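Local coordinates for protein geranylgeranyl pyrophosphate synthetase (Pyrococcus horikoshii, PDB 1WY0) that probably condenses isopentenyl diphosphate with allylic diphosphates to build geranylgeranyl diphosphate, as expected of an archaeal trans-prenyltransferase of the polyprenyl synthetase family, at residues A[36-41]-A[115-120]; A[260-265]-A[291-296]. All blocks are in the same frame, centred on the assembly; numbering follows the deposited sequence.

Contact 1: residues A[36-41]-A[115-120]; sequences EAARHY and DLLFSK
The methyl of Ala38 sits against two leucines of the facing helix. Its CB lies 4.0 Å from CD2 of Leu116 and 4.2 Å from CG of Leu117, so a single small side chain meets neighbours one residue apart on the partner helix. Leu117 also touches the backbone: its branched end rests against the carbonyl oxygen of Ala38, with CD1 and CD2 each 3.8 Å from Ala38 O. With CG anti to N (chi1 175°), Leu116 brings CD2 to the Ala38 methyl; CG of Leu117 is anti to the carbonyl carbon (chi1 -82°), which carries its end to Ala38 CB and O. Because alanine occupies the meeting point, the backbones come close, with Ala38 CA 6.4 Å from Leu117 CA.

Around this apolar centre, Leu116 also packs on Leu34 and Tyr35 of helix 32-40, and Leu117 on Tyr81 of helix 69-90. On the far side of helix 32-40 Arg39 points away and forms a salt bridge one turn back: its NE donates to Glu36 OE2 at 3.0 Å, nearly straight (166°), with the oxygen in the guanidinium plane but approached from above the carboxylate. Helix 107-126 faces the second subunit as well, where Ser119 OG bonds to Asn147 OD1 of that chain. The contact thus ties the short helix 32-40 to a helix of the dimer interface in this all-helical prenyl synthase fold. No polar bond crosses between the segments: buried methyl packing holds them, and the polar links lie within helix 32-40 or run to other parts of the dimer.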
loop_
_atom_site.group_PDB
_atom_site.type_symbol
_atom_site.label_atom_id
_atom_site.label_comp_id
_atom_site.label_asym_id
_atom_site.label_seq_id
_atom_site.Cartn_x
_atom_site.Cartn_y
_atom_site.Cartn_z
ATOM N N GLU A 36 5.478 -8.785 13.109
ATOM C CA GLU A 36 4.613 -9.877 13.542
ATOM C C GLU A 36 3.175 -9.639 13.087
ATOM O O GLU A 36 2.427 -10.553 12.764
ATOM C CB GLU A 36 4.675 -9.968 15.066
ATOM C CG GLU A 36 5.220 -11.314 15.542
ATOM C CD GLU A 36 4.685 -12.415 14.654
ATOM O OE1 GLU A 36 3.495 -12.415 14.375
ATOM O OE2 GLU A 36 5.470 -13.272 14.251
ATOM N N ALA A 37 2.788 -8.351 13.104
ATOM C CA ALA A 37 1.482 -7.987 12.577
ATOM C C ALA A 37 1.374 -8.350 11.096
ATOM O O ALA A 37 0.403 -8.942 10.642
ATOM C CB ALA A 37 1.299 -6.480 12.756
ATOM N N ALA A 38 2.451 -8.055 10.370
ATOM C CA ALA A 38 2.574 -8.430 8.959
ATOM C C ALA A 38 2.633 -9.951 8.754
ATOM O O ALA A 38 2.089 -10.481 7.781
ATOM C CB ALA A 38 3.819 -7.789 8.359
ATOM N N ARG A 39 3.306 -10.645 9.665
ATOM C CA ARG A 39 3.436 -12.098 9.598
ATOM C C ARG A 39 2.179 -12.849 10.020
ATOM O O ARG A 39 1.996 -14.004 9.653
ATOM C CB ARG A 39 4.598 -12.564 10.487
ATOM C CG ARG A 39 5.972 -12.465 9.842
ATOM C CD ARG A 39 7.079 -12.420 10.905
ATOM N NE ARG A 39 7.123 -13.629 11.722
ATOM C CZ ARG A 39 7.886 -14.686 11.461
ATOM N NH1 ARG A 39 8.682 -14.690 10.404
ATOM N NH2 ARG A 39 7.837 -15.750 12.252
ATOM N N HIS A 40 1.309 -12.197 10.785
ATOM C CA HIS A 40 0.107 -12.851 11.287
ATOM C C HIS A 40 -0.718 -13.658 10.273
ATOM O O HIS A 40 -0.974 -14.848 10.486
ATOM C CB HIS A 40 -0.791 -11.829 11.994
ATOM C CG HIS A 40 -1.931 -12.452 12.740
ATOM N ND1 HIS A 40 -1.744 -13.288 13.819
ATOM C CD2 HIS A 40 -3.269 -12.393 12.541
ATOM C CE1 HIS A 40 -2.915 -13.719 14.252
ATOM N NE2 HIS A 40 -3.857 -13.190 13.494
ATOM N N TYR A 41 -1.150 -13.047 9.174
ATOM C CA TYR A 41 -1.943 -13.829 8.223
ATOM C C TYR A 41 -1.122 -14.881 7.484
ATOM O O TYR A 41 -1.576 -16.008 7.313
ATOM C CB TYR A 41 -2.678 -12.919 7.235
ATOM C CG TYR A 41 -3.883 -12.218 7.840
ATOM C CD1 TYR A 41 -4.365 -12.573 9.102
ATOM C CD2 TYR A 41 -4.541 -11.208 7.146
ATOM C CE1 TYR A 41 -5.468 -11.937 9.655
ATOM C CE2 TYR A 41 -5.644 -10.566 7.684
ATOM C CZ TYR A 41 -6.106 -10.929 8.937
ATOM O OH TYR A 41 -7.205 -10.279 9.466
ATOM N N ASP A 115 0.587 -2.165 4.434
ATOM C CA ASP A 115 1.516 -1.396 3.602
ATOM C C ASP A 115 2.851 -2.105 3.448
ATOM O O ASP A 115 3.434 -2.128 2.363
ATOM C CB ASP A 115 1.779 0.005 4.194
ATOM C CG ASP A 115 0.577 0.923 4.063
ATOM O OD1 ASP A 115 -0.367 0.555 3.305
ATOM O OD2 ASP A 115 0.588 2.004 4.700
ATOM N N LEU A 116 3.349 -2.656 4.541
ATOM C CA LEU A 116 4.625 -3.352 4.512
ATOM C C LEU A 116 4.513 -4.576 3.614
ATOM O O LEU A 116 5.406 -4.869 2.828
ATOM C CB LEU A 116 5.046 -3.799 5.916
ATOM C CG LEU A 116 6.341 -4.626 5.806
ATOM C CD1 LEU A 116 7.454 -3.717 5.316
ATOM C CD2 LEU A 116 6.701 -5.252 7.121
ATOM N N LEU A 117 3.427 -5.310 3.766
ATOM C CA LEU A 117 3.194 -6.486 2.943
ATOM C C LEU A 117 3.169 -6.118 1.458
ATOM O O LEU A 117 3.727 -6.841 0.638
ATOM C CB LEU A 117 1.874 -7.155 3.342
ATOM C CG LEU A 117 1.948 -8.079 4.557
ATOM C CD1 LEU A 117 0.532 -8.494 4.986
ATOM C CD2 LEU A 117 2.807 -9.303 4.215
ATOM N N PHE A 118 2.527 -5.003 1.119
ATOM C CA PHE A 118 2.434 -4.558 -0.287
ATOM C C PHE A 118 3.829 -4.195 -0.812
ATOM O O PHE A 118 4.220 -4.591 -1.911
ATOM C CB PHE A 118 1.500 -3.338 -0.418
ATOM C CG PHE A 118 1.027 -3.076 -1.834
ATOM C CD1 PHE A 118 0.958 -4.098 -2.751
ATOM C CD2 PHE A 118 0.647 -1.803 -2.246
ATOM C CE1 PHE A 118 0.523 -3.878 -4.049
ATOM C CE2 PHE A 118 0.202 -1.576 -3.568
ATOM C CZ PHE A 118 0.144 -2.623 -4.458
ATOM N N SER A 119 4.560 -3.426 -0.022
ATOM C CA SER A 119 5.915 -3.026 -0.354
ATOM C C SER A 119 6.798 -4.273 -0.552
ATOM O O SER A 119 7.638 -4.318 -1.451
ATOM C CB SER A 119 6.478 -2.170 0.785
ATOM O OG SER A 119 7.817 -1.785 0.531
ATOM N N LYS A 120 6.610 -5.287 0.289
ATOM C CA LYS A 120 7.527 -6.408 0.095
ATOM C C LYS A 120 7.133 -7.276 -1.107
ATOM O O LYS A 120 7.957 -7.937 -1.726
ATOM C CB LYS A 120 7.523 -7.253 1.371
ATOM C CG LYS A 120 8.108 -6.499 2.567
ATOM C CD LYS A 120 9.523 -6.966 2.912
ATOM C CE LYS A 120 10.159 -6.137 4.032
ATOM N NZ LYS A 120 11.584 -6.446 4.127
#

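Contact 2: residues A[260-265]-A[291-296]; sequences QRFLKI and IDLLKK
Phe262 and Leu293 meet where two antiparallel helices pack outside the dimer interface of this all-helical polyprenyl synthetase fold. The short helical segments 260-264 and 291-296 run at 147° to each other, with their axes 10.4 Å apart at closest approach, a spacing filled by large apolar side chains.

The phenylalanine can be followed outward. Its CB touches the CD1 methyl of Leu293 at 3.7 Å, and the same methyl lies 3.7 Å from Phe262 N, nestled against the backbone of the opposing helix. From there chi1 of -177° sets CG anti to the backbone N and carries the ring out between the helices. Ring atom CD1 still feels Leu293 CD1, 4.1 Å away, which stands at the ring edge, near its plane. Further along, CE1 and CZ both meet Leu294, whose CD2 is 3.8 Å from Phe262 CE1. The leucines therefore divide the work, Leu293 packing at the base of the phenylalanine and Leu294 at its outer end, where the two side chains cross at about a right angle.

Other aromatic residues hold the ring in place: it stacks on Phe266 and also meets Phe250 and Phe251 of helix 245-253. Leu293 and Leu294 touch Phe250 too, so three helices share this apolar cluster. Toward the margin the end of Arg261 leads away from residues 291-296 and makes a salt bridge, through NE, to Glu289 earlier on the same helix 283-296, and Lys296 pairs with Asp258, giving each helix a charged link to the other. What Arg261 leaves in the apolar contact is its aliphatic stem, CG lying 4.4 Å from Leu293 CD1.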
loop_
_atom_site.group_PDB
_atom_site.type_symbol
_atom_site.label_atom_id
_atom_site.label_comp_id
_atom_site.label_asym_id
_atom_site.label_seq_id
_atom_site.Cartn_x
_atom_site.Cartn_y
_atom_site.Cartn_z
ATOM N N GLN A 260 -39.107 -5.857 -1.021
ATOM C CA GLN A 260 -39.276 -5.043 0.185
ATOM C C GLN A 260 -39.215 -5.871 1.465
ATOM O O GLN A 260 -38.689 -5.427 2.477
ATOM C CB GLN A 260 -40.608 -4.289 0.139
ATOM C CG GLN A 260 -40.778 -3.402 -1.084
ATOM C CD GLN A 260 -39.629 -2.432 -1.254
ATOM O OE1 GLN A 260 -39.358 -1.613 -0.372
ATOM N NE2 GLN A 260 -38.941 -2.518 -2.391
ATOM N N ARG A 261 -39.773 -7.072 1.425
ATOM C CA ARG A 261 -39.681 -7.913 2.614
ATOM C C ARG A 261 -38.246 -8.414 2.823
ATOM O O ARG A 261 -37.709 -8.465 3.925
ATOM C CB ARG A 261 -40.638 -9.089 2.414
ATOM C CG ARG A 261 -40.653 -10.053 3.598
ATOM C CD ARG A 261 -40.753 -9.326 4.940
ATOM N NE ARG A 261 -40.905 -10.289 6.033
ATOM C CZ ARG A 261 -40.698 -9.845 7.282
ATOM N NH1 ARG A 261 -40.386 -8.578 7.491
ATOM N NH2 ARG A 261 -40.782 -10.696 8.305
ATOM N N PHE A 262 -37.630 -8.818 1.699
ATOM C CA PHE A 262 -36.244 -9.262 1.751
ATOM C C PHE A 262 -35.332 -8.182 2.345
ATOM O O PHE A 262 -34.378 -8.447 3.065
ATOM C CB PHE A 262 -35.817 -9.571 0.318
ATOM C CG PHE A 262 -34.414 -10.099 0.313
ATOM C CD1 PHE A 262 -34.177 -11.415 0.693
ATOM C CD2 PHE A 262 -33.379 -9.304 -0.145
ATOM C CE1 PHE A 262 -32.895 -11.937 0.604
ATOM C CE2 PHE A 262 -32.096 -9.834 -0.232
ATOM C CZ PHE A 262 -31.850 -11.149 0.140
ATOM N N LEU A 263 -35.638 -6.920 1.982
ATOM C CA LEU A 263 -34.794 -5.820 2.437
ATOM C C LEU A 263 -34.942 -5.548 3.936
ATOM O O LEU A 263 -34.030 -5.080 4.606
ATOM C CB LEU A 263 -35.149 -4.570 1.629
ATOM C CG LEU A 263 -34.279 -4.421 0.380
ATOM C CD1 LEU A 263 -34.498 -3.083 -0.328
ATOM C CD2 LEU A 263 -32.783 -4.503 0.683
ATOM N N LYS A 264 -36.149 -5.812 4.462
ATOM C CA LYS A 264 -36.316 -5.678 5.900
ATOM C C LYS A 264 -35.371 -6.628 6.643
ATOM O O LYS A 264 -34.688 -6.265 7.592
ATOM C CB LYS A 264 -37.767 -5.995 6.252
ATOM C CG LYS A 264 -38.677 -4.770 6.131
ATOM C CD LYS A 264 -39.970 -4.929 6.926
ATOM C CE LYS A 264 -41.166 -5.255 6.026
ATOM N NZ LYS A 264 -42.171 -5.982 6.794
ATOM N N ILE A 265 -35.366 -7.895 6.180
ATOM C CA ILE A 265 -34.593 -8.916 6.880
ATOM C C ILE A 265 -33.228 -9.175 6.232
ATOM O O ILE A 265 -32.673 -10.264 6.306
ATOM C CB ILE A 265 -35.407 -10.212 6.885
ATOM C CG1 ILE A 265 -35.739 -10.626 5.450
ATOM C CG2 ILE A 265 -36.733 -9.995 7.634
ATOM C CD1 ILE A 265 -36.616 -11.875 5.396
ATOM N N ILE A 291 -33.697 -16.808 2.616
ATOM C CA ILE A 291 -33.167 -17.797 1.696
ATOM C C ILE A 291 -34.308 -18.353 0.845
ATOM O O ILE A 291 -34.122 -18.676 -0.329
ATOM C CB ILE A 291 -32.456 -18.926 2.458
ATOM C CG1 ILE A 291 -31.169 -18.367 3.070
ATOM C CG2 ILE A 291 -32.176 -20.101 1.533
ATOM C CD1 ILE A 291 -30.370 -19.350 3.900
ATOM N N ASP A 292 -35.498 -18.439 1.435
ATOM C CA ASP A 292 -36.659 -18.932 0.707
ATOM C C ASP A 292 -37.039 -17.958 -0.406
ATOM O O ASP A 292 -37.454 -18.366 -1.494
ATOM C CB ASP A 292 -37.846 -19.120 1.653
ATOM C CG ASP A 292 -37.714 -20.364 2.508
ATOM O OD1 ASP A 292 -36.961 -21.284 2.110
ATOM O OD2 ASP A 292 -38.374 -20.429 3.569
ATOM N N LEU A 293 -36.906 -16.669 -0.123
ATOM C CA LEU A 293 -37.219 -15.645 -1.107
ATOM C C LEU A 293 -36.275 -15.774 -2.291
ATOM O O LEU A 293 -36.676 -15.580 -3.428
ATOM C CB LEU A 293 -37.098 -14.252 -0.489
ATOM C CG LEU A 293 -38.349 -13.786 0.245
ATOM C CD1 LEU A 293 -38.129 -12.406 0.840
ATOM C CD2 LEU A 293 -39.513 -13.766 -0.730
ATOM N N LEU A 294 -35.023 -16.117 -2.012
ATOM C CA LEU A 294 -34.009 -16.283 -3.045
ATOM C C LEU A 294 -34.253 -17.518 -3.919
ATOM O O LEU A 294 -34.024 -17.491 -5.133
ATOM C CB LEU A 294 -32.624 -16.393 -2.397
ATOM C CG LEU A 294 -32.116 -15.195 -1.589
ATOM C CD1 LEU A 294 -30.758 -15.525 -1.007
ATOM C CD2 LEU A 294 -32.036 -13.962 -2.482
ATOM N N LYS A 295 -34.706 -18.602 -3.297
ATOM C CA LYS A 295 -34.953 -19.848 -4.020
ATOM C C LYS A 295 -36.171 -19.718 -4.939
ATOM O O LYS A 295 -36.261 -20.302 -6.011
ATOM C CB LYS A 295 -35.227 -20.947 -2.993
ATOM C CG LYS A 295 -33.965 -21.462 -2.307
ATOM C CD LYS A 295 -34.301 -22.533 -1.269
ATOM C CE LYS A 295 -33.060 -23.118 -0.586
ATOM N NZ LYS A 295 -33.455 -24.207 0.310
ATOM N N LYS A 296 -37.151 -18.944 -4.439
ATOM C CA LYS A 296 -38.358 -18.687 -5.216
ATOM C C LYS A 296 -38.031 -18.264 -6.649
ATOM O O LYS A 296 -38.734 -18.590 -7.596
ATOM C CB LYS A 296 -39.122 -17.569 -4.507
ATOM C CG LYS A 296 -40.480 -17.257 -5.145
ATOM C CD LYS A 296 -41.316 -16.333 -4.251
ATOM C CE LYS A 296 -42.576 -15.779 -4.933
ATOM N NZ LYS A 296 -43.214 -14.786 -4.065
#

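The two contacts lie in separate parts of the chain, their centres 40 Å apart and their nearest atoms about 25 Å apart, and they share no helix. They come in series: contact 1 joins helices 32-40 and 107-126, and contact 2 follows with helices 256-264 and 283-296, after the long helices 132-159, 167-193 and 197-224. The touching residues of contact 1 are all buried and it borders the second subunit, whereas contact 2 is only partly buried and touches no other chain of the assembly. One therefore packs an early helix against the dimer interface, while the other joins peripheral helices across the unmodelled residues 269-281.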